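Local coordinates for kelch domain-containing protein (Colletotrichum graminicola M1.001, PDB 5C86) that oxidises alcohols, probably to aldehydes with transfer of electrons to oxygen, as a copper-binding member of the galactose oxidase family (AA5), captured here without its metal, at residues W180-K185 and S226-A231; A192-K197 and D220-V225; G213-D218 and V266-L271; F237-G242 and S252-L257; Y276-A281 and T311-D316. All blocks are in the same frame, centred on the assembly; numbering follows the deposited sequence. Where two conformers were deposited one is given.

Contact 1: W180-K185 and S226-A231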
# COMPACT_ATOMS: atom_id res chain seq x y z
N TRP A 180 7.31 6.23 6.15
CA TRP A 180 7.35 5.72 4.77
C TRP A 180 8.37 4.53 4.75
O TRP A 180 9.47 4.69 4.29
CB TRP A 180 7.75 6.80 3.81
CG TRP A 180 6.94 8.03 3.78
CD1 TRP A 180 5.84 8.35 4.52
CD2 TRP A 180 7.25 9.18 3.03
NE1 TRP A 180 5.38 9.60 4.22
CE2 TRP A 180 6.26 10.17 3.31
CE3 TRP A 180 8.25 9.49 2.11
CZ2 TRP A 180 6.25 11.41 2.66
CZ3 TRP A 180 8.23 10.71 1.49
CH2 TRP A 180 7.28 11.67 1.76
N LEU A 181 7.98 3.39 5.23
CA LEU A 181 8.88 2.23 5.35
C LEU A 181 8.93 1.39 4.07
O LEU A 181 7.89 1.03 3.46
CB LEU A 181 8.43 1.34 6.44
CG LEU A 181 8.29 1.91 7.87
CD1 LEU A 181 7.90 0.83 8.85
CD2 LEU A 181 9.58 2.59 8.28
N TRP A 182 10.16 1.16 3.62
CA TRP A 182 10.41 0.33 2.43
C TRP A 182 11.42 -0.75 2.76
O TRP A 182 12.58 -0.40 2.92
CB TRP A 182 10.82 1.21 1.23
CG TRP A 182 9.70 2.01 0.77
CD1 TRP A 182 9.45 3.32 1.01
CD2 TRP A 182 8.53 1.49 0.13
NE1 TRP A 182 8.21 3.67 0.53
CE2 TRP A 182 7.62 2.57 -0.03
CE3 TRP A 182 8.16 0.23 -0.28
CZ2 TRP A 182 6.36 2.39 -0.54
CZ3 TRP A 182 6.94 0.04 -0.81
CH2 TRP A 182 6.03 1.12 -0.92
N SER A 183 10.97 -1.98 2.77
CA SER A 183 11.90 -3.09 2.99
C SER A 183 12.85 -3.28 1.85
O SER A 183 12.52 -3.07 0.65
CB SER A 183 11.14 -4.35 3.19
OG SER A 183 10.35 -4.28 4.35
N TRP A 184 14.10 -3.62 2.21
CA TRP A 184 15.16 -3.74 1.22
C TRP A 184 16.11 -4.93 1.55
O TRP A 184 15.73 -5.81 2.28
CB TRP A 184 15.84 -2.37 1.04
CG TRP A 184 16.70 -2.15 -0.16
CD1 TRP A 184 18.07 -1.71 -0.21
CD2 TRP A 184 16.32 -2.33 -1.54
NE1 TRP A 184 18.48 -1.58 -1.50
CE2 TRP A 184 17.46 -1.96 -2.33
CE3 TRP A 184 15.13 -2.70 -2.18
CZ2 TRP A 184 17.40 -1.94 -3.70
CZ3 TRP A 184 15.09 -2.67 -3.60
CH2 TRP A 184 16.23 -2.33 -4.31
N LYS A 185 17.30 -4.90 0.99
CA LYS A 185 18.18 -6.05 1.02
C LYS A 185 18.53 -6.46 2.44
O LYS A 185 18.72 -5.56 3.30
CB LYS A 185 19.40 -5.73 0.20
CG LYS A 185 19.10 -5.50 -1.28
CD LYS A 185 20.35 -5.13 -2.10
CE LYS A 185 19.98 -4.81 -3.56
NZ LYS A 185 21.24 -4.81 -4.39
N SER A 226 4.15 7.55 -0.85
CA SER A 226 5.34 6.96 -1.49
C SER A 226 5.06 5.59 -2.00
O SER A 226 4.20 4.88 -1.42
CB SER A 226 6.55 6.93 -0.56
OG SER A 226 6.47 5.99 0.50
N VAL A 227 5.74 5.17 -3.07
CA VAL A 227 5.56 3.85 -3.62
C VAL A 227 6.79 3.40 -4.37
O VAL A 227 7.32 4.14 -5.17
CB VAL A 227 4.30 3.67 -4.49
CG1 VAL A 227 4.38 4.59 -5.66
CG2 VAL A 227 4.13 2.24 -4.91
N MET A 228 7.16 2.13 -4.17
CA MET A 228 8.24 1.52 -4.85
C MET A 228 7.71 0.99 -6.18
O MET A 228 7.17 -0.09 -6.26
CB MET A 228 8.82 0.40 -4.02
CG MET A 228 10.10 -0.16 -4.62
SD MET A 228 10.89 -1.41 -3.62
CE MET A 228 11.65 -0.35 -2.41
N TYR A 229 7.94 1.75 -7.23
CA TYR A 229 7.39 1.46 -8.53
C TYR A 229 8.33 0.60 -9.39
O TYR A 229 7.91 0.08 -10.42
CB TYR A 229 6.99 2.74 -9.27
CG TYR A 229 8.14 3.61 -9.68
CD1 TYR A 229 8.81 3.37 -10.82
CD2 TYR A 229 8.56 4.62 -8.87
CE1 TYR A 229 9.89 4.19 -11.17
CE2 TYR A 229 9.63 5.44 -9.16
CZ TYR A 229 10.29 5.17 -10.32
OH TYR A 229 11.31 6.02 -10.66
N ASP A 230 9.63 0.49 -9.06
CA ASP A 230 10.50 -0.44 -9.76
C ASP A 230 11.47 -0.95 -8.74
O ASP A 230 12.51 -0.30 -8.49
CB ASP A 230 11.19 0.21 -10.95
CG ASP A 230 12.12 -0.78 -11.68
OD1 ASP A 230 12.43 -1.87 -11.12
OD2 ASP A 230 12.46 -0.48 -12.85
N ALA A 231 11.13 -2.06 -8.10
CA ALA A 231 11.96 -2.57 -7.02
C ALA A 231 13.31 -3.11 -7.51
O ALA A 231 14.28 -3.06 -6.75
CB ALA A 231 11.22 -3.60 -6.28
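The hydroxyl oxygen of Ser-226 takes the indole N-H of Trp-182 in a nearly straight bond, NE1 to OG 2.9 Å at 160°, with the oxygen lying in the indole plane. The same OG rests against Trp-180, 3.6 Å from its CB; a chi1 of 71°, with OG between the backbone N and the carbonyl carbon of Ser-226, turns the hydroxyl to both tryptophans. Next along, the six-membered ring of Trp-182 is met over one face by Met-228, whose CB stands 4.0 Å from the ring centroid in a CH-pi contact. Strands 181-183 and 226-228 run almost parallel, 8° apart, but their axes stay 8.5 Å from each other, beyond backbone pairing. They are the first strands of two consecutive four-stranded blades of the beta-propeller, and these side chains fill the wedge between the blades. The Met-228 chain bends at its last torsion, bringing CE to 4.2 Å from Trp-184 CE3. Trp-184 in turn sets the edge of its ring on Ala-231, CH2 lying 3.2 Å from the carbonyl O, while its NE1 donates to Gly-260 O. The Trp-180 side chain lies about 10 Å from that of His-423, a copper ligand in the metal-bound protein.

Contact 2: A192-K197 and D220-V225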
# COMPACT_ATOMS: atom_id res chain seq x y z
N ALA A 192 11.88 6.40 4.45
CA ALA A 192 12.01 7.38 3.42
C ALA A 192 11.42 8.75 3.70
O ALA A 192 11.61 9.69 2.96
CB ALA A 192 11.52 6.81 2.07
N GLY A 193 10.72 8.79 4.82
CA GLY A 193 9.96 9.96 5.21
C GLY A 193 8.97 9.53 6.27
O GLY A 193 9.05 8.42 6.75
N PRO A 194 8.01 10.38 6.63
CA PRO A 194 7.78 11.73 6.11
C PRO A 194 8.76 12.78 6.52
O PRO A 194 8.89 13.80 5.89
CB PRO A 194 6.37 12.10 6.70
CG PRO A 194 6.32 11.28 7.96
CD PRO A 194 6.95 9.97 7.55
N SER A 195 9.45 12.55 7.64
CA SER A 195 10.54 13.51 7.99
C SER A 195 11.45 13.66 6.77
O SER A 195 11.72 12.71 6.05
CB SER A 195 11.38 12.91 9.10
OG SER A 195 12.47 13.77 9.42
N LYS A 196 12.04 14.83 6.62
CA LYS A 196 12.99 15.09 5.59
C LYS A 196 14.29 14.33 5.84
O LYS A 196 15.05 14.14 4.87
CB LYS A 196 13.28 16.62 5.44
CG LYS A 196 13.93 17.23 6.63
CD LYS A 196 13.76 18.75 6.49
CE LYS A 196 14.32 19.54 7.61
NZ LYS A 196 13.77 20.94 7.41
N LYS A 197 14.55 13.89 7.05
CA LYS A 197 15.67 13.03 7.40
C LYS A 197 15.30 11.57 7.20
O LYS A 197 14.43 11.05 7.92
CB LYS A 197 16.06 13.22 8.86
CG LYS A 197 16.69 14.58 9.07
CD LYS A 197 17.00 14.84 10.53
CE LYS A 197 15.83 15.35 11.33
NZ LYS A 197 15.75 14.68 12.67
N ASP A 220 9.61 18.34 5.82
CA ASP A 220 8.85 17.28 6.46
C ASP A 220 7.44 17.19 5.78
O ASP A 220 6.83 18.22 5.39
CB ASP A 220 8.61 17.61 7.89
CG ASP A 220 9.87 17.50 8.75
OD1 ASP A 220 10.89 16.91 8.35
OD2 ASP A 220 9.78 17.94 9.93
N SER A 221 6.96 15.93 5.57
CA SER A 221 5.86 15.70 4.64
C SER A 221 4.93 14.63 5.20
O SER A 221 4.63 13.63 4.56
CB SER A 221 6.45 15.19 3.31
OG SER A 221 7.16 16.20 2.62
N MET A 222 4.31 14.93 6.34
CA MET A 222 3.42 14.01 6.98
C MET A 222 2.22 13.76 6.07
O MET A 222 1.67 14.72 5.54
CB MET A 222 2.93 14.57 8.29
CG MET A 222 1.96 13.65 9.06
SD MET A 222 2.56 12.00 9.46
CE MET A 222 3.80 12.34 10.68
N CYS A 223 1.87 12.49 5.92
CA CYS A 223 0.75 12.05 5.08
C CYS A 223 0.90 12.48 3.65
O CYS A 223 -0.09 12.68 2.94
CB CYS A 223 -0.60 12.43 5.66
SG CYS A 223 -0.81 11.63 7.31
N GLY A 224 2.19 12.64 3.25
CA GLY A 224 2.61 12.47 1.85
C GLY A 224 2.53 11.00 1.54
O GLY A 224 2.20 10.20 2.41
N VAL A 225 2.74 10.64 0.29
CA VAL A 225 2.63 9.26 -0.17
C VAL A 225 3.93 8.83 -0.82
O VAL A 225 4.71 9.66 -1.33
CB VAL A 225 1.47 9.08 -1.12
CG1 VAL A 225 0.15 9.25 -0.41
CG2 VAL A 225 1.51 10.00 -2.30
O HOH W 1 12.63 16.46 10.36
O HOH W 2 10.32 20.79 7.40
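Two backbone N-H groups tie Pro-194 and Lys-196 to Asp-220 and Ser-221. Ser-221 N donates to Pro-194 O at 2.9 Å, reaching the carbonyl from above its plane, and the same oxygen also receives NH2 of Arg-215. In the other direction Lys-196 N gives its hydrogen to Asp-220 OD1 at 2.9 Å and 166°, meeting the carboxylate on its anti side, slightly out of plane. The second carboxylate oxygen, OD2, accepts from Gln-170 N, which leaves the group gripped at both ends and little able to rotate. Water adds a further layer: one molecule donates both to Asp-220 OD1 (2.7 Å) and to Ser-195 OG. That hydroxyl, anti to the backbone N of Ser-195 (chi1 177°), closes an ST turn by accepting from Lys-197 N. The charge of Lys-196 is more loosely placed, its NZ being 5.0 Å from Asp-220 OD1, and its link to Glu-219 is long and weak. Pro-194, which follows a cis peptide bond, makes the apolar contact: its CG lies 3.9 Å from Met-222 CE, the side chains running side by side. Its CB packs closely on a carbonyl, 3.2 Å from Ser-221 O. Ser-221 to Gly-224 form a type II beta turn; this loop leads into strand 225-230 of one propeller blade, whereas 192-197 joins strands 188-191 and 197-202 of the blade before.

Contact 3: G213-D218 and V266-L271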
# COMPACT_ATOMS: atom_id res chain seq x y z
N GLY A 213 20.50 10.16 4.47
CA GLY A 213 20.54 11.42 3.83
C GLY A 213 19.21 12.16 4.00
O GLY A 213 18.21 11.56 4.50
N LEU A 214 19.22 13.40 3.65
CA LEU A 214 18.03 14.21 3.47
C LEU A 214 17.31 13.86 2.20
O LEU A 214 17.92 13.52 1.16
CB LEU A 214 18.32 15.69 3.42
CG LEU A 214 18.86 16.28 4.70
CD1 LEU A 214 19.34 17.71 4.45
CD2 LEU A 214 17.81 16.27 5.79
N ARG A 215 15.98 14.02 2.23
CA ARG A 215 15.19 13.87 1.03
C ARG A 215 15.29 15.13 0.17
O ARG A 215 14.42 15.97 0.09
CB ARG A 215 13.72 13.51 1.36
CG ARG A 215 12.91 13.12 0.15
CD ARG A 215 11.49 12.55 0.43
NE ARG A 215 10.73 13.48 1.26
CZ ARG A 215 10.70 13.47 2.59
NH1 ARG A 215 11.11 12.46 3.29
NH2 ARG A 215 10.15 14.50 3.22
N GLY A 216 16.45 15.28 -0.46
CA GLY A 216 16.70 16.50 -1.24
C GLY A 216 16.52 17.77 -0.44
O GLY A 216 16.98 17.81 0.68
N THR A 217 15.86 18.76 -1.02
CA THR A 217 15.51 19.96 -0.28
C THR A 217 14.06 19.91 0.18
O THR A 217 13.49 20.92 0.51
CB THR A 217 15.64 21.21 -1.17
OG1 THR A 217 14.82 21.03 -2.36
CG2 THR A 217 17.11 21.38 -1.49
N ASP A 218 13.45 18.73 0.21
CA ASP A 218 12.05 18.65 0.72
C ASP A 218 11.96 19.00 2.18
O ASP A 218 12.96 18.90 2.99
CB ASP A 218 11.52 17.21 0.49
CG ASP A 218 10.00 17.11 0.44
OD1 ASP A 218 9.32 18.15 0.24
OD2 ASP A 218 9.48 15.93 0.57
N VAL A 266 20.94 7.57 -0.05
CA VAL A 266 19.94 7.40 -1.07
C VAL A 266 19.97 8.59 -1.98
O VAL A 266 19.93 9.73 -1.52
CB VAL A 266 18.57 7.22 -0.37
CG1 VAL A 266 17.45 7.21 -1.42
CG2 VAL A 266 18.59 6.01 0.51
N GLN A 267 19.96 8.34 -3.27
CA GLN A 267 19.99 9.39 -4.26
C GLN A 267 18.59 9.96 -4.46
O GLN A 267 17.60 9.18 -4.45
CB GLN A 267 20.63 8.90 -5.56
CG GLN A 267 22.09 8.40 -5.34
CD GLN A 267 23.06 9.46 -4.82
OE1 GLN A 267 22.83 10.67 -4.99
NE2 GLN A 267 24.15 9.03 -4.20
N VAL A 268 18.48 11.26 -4.52
CA VAL A 268 17.18 11.95 -4.64
C VAL A 268 17.14 12.87 -5.82
O VAL A 268 18.00 13.77 -5.95
CB VAL A 268 16.87 12.74 -3.34
CG1 VAL A 268 15.50 13.42 -3.37
CG2 VAL A 268 17.01 11.84 -2.12
N GLN A 269 16.15 12.69 -6.66
CA GLN A 269 15.90 13.54 -7.80
C GLN A 269 14.57 14.30 -7.67
O GLN A 269 13.53 13.70 -7.53
CB GLN A 269 15.82 12.68 -9.10
CG GLN A 269 15.63 13.49 -10.36
CD GLN A 269 16.81 14.42 -10.52
OE1 GLN A 269 17.97 13.95 -10.53
NE2 GLN A 269 16.55 15.74 -10.55
N LYS A 270 14.63 15.59 -7.64
CA LYS A 270 13.42 16.42 -7.71
C LYS A 270 12.81 16.49 -9.05
O LYS A 270 13.47 16.67 -10.10
CB LYS A 270 13.76 17.80 -7.19
CG LYS A 270 12.56 18.75 -7.03
CD LYS A 270 12.98 20.01 -6.28
CE LYS A 270 11.79 20.96 -6.08
NZ LYS A 270 10.55 20.54 -5.28
N LEU A 271 11.48 16.35 -9.16
CA LEU A 271 10.77 16.43 -10.35
C LEU A 271 10.00 17.77 -10.34
O LEU A 271 9.93 18.46 -9.28
CB LEU A 271 9.70 15.34 -10.42
CG LEU A 271 10.27 13.91 -10.15
CD1 LEU A 271 9.26 12.96 -9.55
CD2 LEU A 271 10.77 13.47 -11.50
O HOH W 3 20.11 11.94 0.29
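The backbones come nearest at Gly-216 and Val-268, whose CA atoms are 5.7 Å apart, where a type II' beta turn from Arg-215 to Asp-218 approaches strand 267-270. Val-268 is the side chain that makes the contact, and it sets both methyl groups against the backbone of Leu-214 to Gly-216. CG1, anti to the backbone N (chi1 -177°), reaches Gly-216 and lies 3.6 Å from its N; CG2 stands 3.8 Å from Leu-214 O. Gly-216 has positive phi and no side chain, and this lets the valine come close to its backbone. Strands 208-214 and 267-270 are the fourth, outermost strands of two consecutive blades of the propeller, and the contact joins the blades at the surface, away from the copper-binding residues. A water molecule spans the seam beside it, donating to Leu-214 O at 2.8 Å and to Val-266 O at 2.9 Å. The turn is stiffened from within: Arg-215 approaches Asp-218 side-on with NE and NH2, both directed at OD2 and both with that oxygen in the guanidinium plane. The salt bridge is 2.8 Å from NE to OD2, and NE is taken on the anti lone pair of OD2, while NH2 comes from above the carboxylate plane. Arg-215 NH1 then holds the carbonyls of Ala-192 and Ser-195, and Asp-218 OD1 receives ND2 of Asn-253.

Contact 4: F237-G242 and S252-L257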
# COMPACT_ATOMS: atom_id res chain seq x y z
N PHE A 237 8.88 6.58 -5.63
CA PHE A 237 8.33 7.88 -5.92
C PHE A 237 7.74 8.41 -4.63
O PHE A 237 7.12 7.64 -3.85
CB PHE A 237 7.18 7.70 -6.91
CG PHE A 237 6.25 8.87 -7.05
CD1 PHE A 237 6.63 10.00 -7.78
CD2 PHE A 237 4.98 8.80 -6.57
CE1 PHE A 237 5.79 11.04 -7.97
CE2 PHE A 237 4.10 9.87 -6.76
CZ PHE A 237 4.48 10.97 -7.52
N THR A 238 7.91 9.70 -4.38
CA THR A 238 7.33 10.37 -3.19
C THR A 238 6.61 11.58 -3.56
O THR A 238 6.99 12.24 -4.54
CB THR A 238 8.38 10.75 -2.14
OG1 THR A 238 9.19 11.88 -2.61
CG2 THR A 238 9.26 9.54 -1.76
N TYR A 239 5.51 11.95 -2.86
CA TYR A 239 4.69 13.08 -3.26
C TYR A 239 4.04 13.73 -2.05
O TYR A 239 3.39 13.05 -1.28
CB TYR A 239 3.55 12.68 -4.24
CG TYR A 239 2.84 13.86 -4.85
CD1 TYR A 239 3.44 14.50 -5.91
CD2 TYR A 239 1.67 14.36 -4.37
CE1 TYR A 239 2.89 15.61 -6.50
CE2 TYR A 239 1.09 15.47 -4.93
CZ TYR A 239 1.70 16.05 -6.04
OH TYR A 239 1.14 17.16 -6.68
N GLY A 240 4.05 15.05 -2.03
CA GLY A 240 3.16 15.82 -1.17
C GLY A 240 3.40 15.72 0.31
O GLY A 240 4.50 15.43 0.78
N GLY A 241 2.30 15.88 1.06
CA GLY A 241 2.40 15.92 2.51
C GLY A 241 2.57 17.33 3.08
O GLY A 241 2.72 18.33 2.38
N GLY A 242 2.62 17.40 4.39
CA GLY A 242 2.70 18.69 5.08
C GLY A 242 3.72 18.72 6.20
O GLY A 242 4.07 17.70 6.81
N SER A 252 2.97 20.00 -3.37
CA SER A 252 2.89 19.28 -4.57
C SER A 252 4.31 18.79 -4.94
O SER A 252 4.57 18.50 -6.12
CB SER A 252 2.25 20.10 -5.72
OG SER A 252 2.94 21.36 -5.85
N ASN A 253 5.20 18.71 -3.96
CA ASN A 253 6.57 18.30 -4.24
C ASN A 253 6.61 16.82 -4.61
O ASN A 253 5.93 15.97 -4.05
CB ASN A 253 7.48 18.52 -3.05
CG ASN A 253 7.69 19.99 -2.70
OD1 ASN A 253 7.39 20.89 -3.47
ND2 ASN A 253 8.26 20.20 -1.59
N ALA A 254 7.46 16.49 -5.58
CA ALA A 254 7.53 15.15 -6.23
C ALA A 254 9.05 14.81 -6.31
O ALA A 254 9.84 15.60 -6.82
CB ALA A 254 6.89 15.16 -7.53
N HIS A 255 9.41 13.62 -5.88
CA HIS A 255 10.81 13.14 -5.87
C HIS A 255 10.86 11.69 -6.29
O HIS A 255 9.88 10.92 -6.11
CB HIS A 255 11.51 13.25 -4.54
CG HIS A 255 11.67 14.64 -4.06
ND1 HIS A 255 10.66 15.36 -3.44
CD2 HIS A 255 12.73 15.49 -4.17
CE1 HIS A 255 11.11 16.58 -3.15
NE2 HIS A 255 12.37 16.68 -3.59
N ILE A 256 11.96 11.29 -6.94
CA ILE A 256 12.31 9.89 -7.11
C ILE A 256 13.57 9.60 -6.32
O ILE A 256 14.57 10.28 -6.51
CB ILE A 256 12.51 9.52 -8.61
CG1 ILE A 256 11.20 9.53 -9.40
CG2 ILE A 256 13.27 8.18 -8.72
CD1 ILE A 256 11.40 9.50 -10.92
N LEU A 257 13.50 8.59 -5.47
CA LEU A 257 14.59 8.08 -4.64
C LEU A 257 15.14 6.87 -5.30
O LEU A 257 14.36 6.02 -5.86
CB LEU A 257 14.10 7.68 -3.24
CG LEU A 257 13.17 8.61 -2.49
CD1 LEU A 257 12.97 8.16 -1.06
CD2 LEU A 257 13.37 10.06 -2.58
O HOH W 4 8.08 14.47 -2.64
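Thr-238 and His-255 face each other as an antiparallel hydrogen-bonded pair, their side chains leaning across one another at a slant. Thr-238 OG1 lies 3.3 Å from His-255 CB and near the plane of the imidazole; chi1 of 72° places it there and sends CG2 towards Leu-257, whose CD1 it meets at 4.0 Å with the two chains about perpendicular. On the other face of the sheet Tyr-239 pairs with Ala-254. The methyl of Ala-254 sits at the edge of the phenol ring, CB to CD1 3.9 Å, and beyond it Tyr-239 OH comes to 3.3 Å from Ser-252 CB. Phe-237 lies on this face too, and stacks with Phe-315 of the next blade, just as Thr-238 touches Trp-180 of the preceding one. Thus the middle strands of one propeller blade, 235-239 and 254-258, carry different neighbours on their two faces. Backbone bonds bind them in both directions at Thr-238 and His-255, and Gly-240 N extends the pairing to Asn-253 O at 2.9 Å. A water connects Thr-238 OG1 and His-255 ND1, each at 2.8 Å. Sharing it would restrain the imidazole, while the Tyr-239 face combines ring packing on Ala-254 and on the carbonyls of Ser-252 and Asn-253 with a hydroxyl bond to Tyr-276 O.

Contact 5: Y276-A281 and T311-D316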
# COMPACT_ATOMS: atom_id res chain seq x y z
N TYR A 276 -1.48 19.59 -8.28
CA TYR A 276 -2.34 19.71 -7.10
C TYR A 276 -1.59 19.32 -5.85
O TYR A 276 -1.12 18.17 -5.74
CB TYR A 276 -3.56 18.84 -7.31
CG TYR A 276 -4.37 19.20 -8.52
CD1 TYR A 276 -5.09 20.42 -8.56
CD2 TYR A 276 -4.46 18.35 -9.62
CE1 TYR A 276 -5.81 20.75 -9.68
CE2 TYR A 276 -5.18 18.69 -10.72
CZ TYR A 276 -5.85 19.89 -10.73
OH TYR A 276 -6.58 20.24 -11.88
N ASN A 277 -1.47 20.23 -4.91
CA ASN A 277 -0.87 19.91 -3.60
C ASN A 277 -1.81 19.03 -2.77
O ASN A 277 -3.04 19.20 -2.80
CB ASN A 277 -0.48 21.12 -2.83
CG ASN A 277 -1.61 22.13 -2.65
OD1 ASN A 277 -2.40 22.39 -3.54
ND2 ASN A 277 -1.66 22.72 -1.44
N ARG A 278 -1.26 17.96 -2.20
CA ARG A 278 -2.08 16.96 -1.50
C ARG A 278 -1.52 16.51 -0.20
O ARG A 278 -0.35 16.07 -0.12
CB ARG A 278 -2.21 15.67 -2.34
CG ARG A 278 -2.82 15.90 -3.73
CD ARG A 278 -2.79 14.61 -4.56
NE ARG A 278 -2.93 14.84 -5.99
CZ ARG A 278 -4.06 14.90 -6.67
NH1 ARG A 278 -5.20 14.68 -6.07
NH2 ARG A 278 -4.03 15.15 -7.97
N GLY A 279 -2.37 16.52 0.84
CA GLY A 279 -2.16 15.82 2.11
C GLY A 279 -3.32 14.87 2.32
O GLY A 279 -4.49 15.19 2.03
N PHE A 280 -2.98 13.66 2.74
CA PHE A 280 -3.99 12.57 2.92
C PHE A 280 -4.44 11.93 1.61
O PHE A 280 -5.44 11.20 1.58
CB PHE A 280 -5.24 12.96 3.78
CG PHE A 280 -4.91 13.68 5.06
CD1 PHE A 280 -3.98 13.21 5.98
CD2 PHE A 280 -5.53 14.91 5.35
CE1 PHE A 280 -3.66 13.92 7.12
CE2 PHE A 280 -5.20 15.61 6.52
CZ PHE A 280 -4.23 15.13 7.36
N ALA A 281 -3.66 12.09 0.55
CA ALA A 281 -3.89 11.35 -0.69
C ALA A 281 -3.45 9.92 -0.58
O ALA A 281 -2.91 9.49 0.45
CB ALA A 281 -3.29 12.01 -1.91
N THR A 311 -9.43 16.23 -8.57
CA THR A 311 -8.85 15.77 -9.81
C THR A 311 -7.54 14.96 -9.48
O THR A 311 -6.53 15.58 -9.07
CB THR A 311 -8.49 16.92 -10.72
OG1 THR A 311 -9.72 17.62 -11.04
CG2 THR A 311 -7.95 16.42 -11.98
N PRO A 312 -7.58 13.64 -9.74
CA PRO A 312 -6.37 12.80 -9.51
C PRO A 312 -5.39 13.11 -10.58
O PRO A 312 -5.72 13.72 -11.62
CB PRO A 312 -6.88 11.40 -9.63
CG PRO A 312 -8.42 11.44 -9.43
CD PRO A 312 -8.75 12.80 -10.00
N GLU A 313 -4.14 12.64 -10.40
CA GLU A 313 -3.09 12.72 -11.38
C GLU A 313 -2.47 11.40 -11.64
O GLU A 313 -2.29 10.60 -10.76
CB GLU A 313 -2.05 13.77 -10.97
CG GLU A 313 -2.59 15.22 -11.14
CD GLU A 313 -1.62 16.24 -10.54
OE1 GLU A 313 -1.58 16.42 -9.25
OE2 GLU A 313 -0.78 16.83 -11.33
N LEU A 314 -2.15 11.17 -12.90
CA LEU A 314 -1.43 9.99 -13.39
C LEU A 314 0.02 10.40 -13.59
O LEU A 314 0.31 11.33 -14.32
CB LEU A 314 -2.06 9.51 -14.70
CG LEU A 314 -1.46 8.26 -15.27
CD1 LEU A 314 -1.49 7.07 -14.35
CD2 LEU A 314 -2.25 7.97 -16.56
N PHE A 315 0.94 9.75 -12.86
CA PHE A 315 2.35 10.10 -12.95
C PHE A 315 3.10 9.01 -13.71
O PHE A 315 2.92 7.84 -13.48
CB PHE A 315 2.96 10.20 -11.56
CG PHE A 315 4.44 10.45 -11.53
CD1 PHE A 315 4.96 11.67 -11.87
CD2 PHE A 315 5.32 9.43 -11.19
CE1 PHE A 315 6.31 11.88 -11.79
CE2 PHE A 315 6.68 9.63 -11.14
CZ PHE A 315 7.17 10.87 -11.47
N ASP A 316 4.00 9.41 -14.65
CA ASP A 316 4.79 8.49 -15.44
C ASP A 316 6.23 8.62 -14.99
O ASP A 316 6.86 9.61 -15.28
CB ASP A 316 4.64 8.78 -16.94
CG ASP A 316 5.47 7.85 -17.81
OD1 ASP A 316 6.33 7.09 -17.25
OD2 ASP A 316 5.12 7.90 -19.03
O HOH W 5 -0.57 14.52 -7.72
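Residues 276-281 form a loop that passes strand 313-316 at a distance: the nearest CA atoms, those of Tyr-276 and Thr-311, are 8.1 Å apart, and the contact is made by long side chains. Arg-278 stretches out extended from CG to NE and uses NH2 twice. One hydrogen goes to Thr-311 O, 2.8 Å away at 164°, lying in the carbonyl plane on a lone pair. The other forms a salt bridge to Glu-313 OE1 at 3.0 Å, on the anti lone pair of the carboxylate, whose plane is turned 42° from the guanidinium. OE1 also draws a weak bond from Tyr-276 N and one from a water whose oxygen is 2.6 Å from OE1; this water accepts from Arg-278 NE, a second route between the two charges. In the propeller, 276-281 is the link between the blade ending in strand 267-270 and the next one, to whose third strand, 313-316, it is joined here. NH1 donates to Gly-295 O and Glu-313 OE2 accepts from Lys-275 N; these bonds would offset the cost of burying the charges. Tyr-276 packs beside the pair. Its CB lies over one face of the guanidinium, its ring edge meets Glu-313 OE1 at CD2 (3.5 Å) with ring and carboxylate nearly perpendicular at 81°, and CE2 packs on Thr-311 CB at 3.8 Å.

From the N terminus, contact 1 opens at 180-185 and closes at 226-231, joining the first strands of two successive propeller blades; contact 2 (192-197 with 220-225) is nested inside that loop. Contact 3 starts at 213-218 within both of these loops but closes only at 266-271, crossing contacts 1 and 2 and joining the outer strands of the same two blades. Contact 4 (237-242 with 252-257) lies inside the loop of contact 3 and pairs the middle strands of the second blade. Contact 5 (276-281 with 311-316) follows in series, tying the connection out of that blade to the third, and meets contact 4 through the backbone bond from Gly-241 N to Arg-278 O.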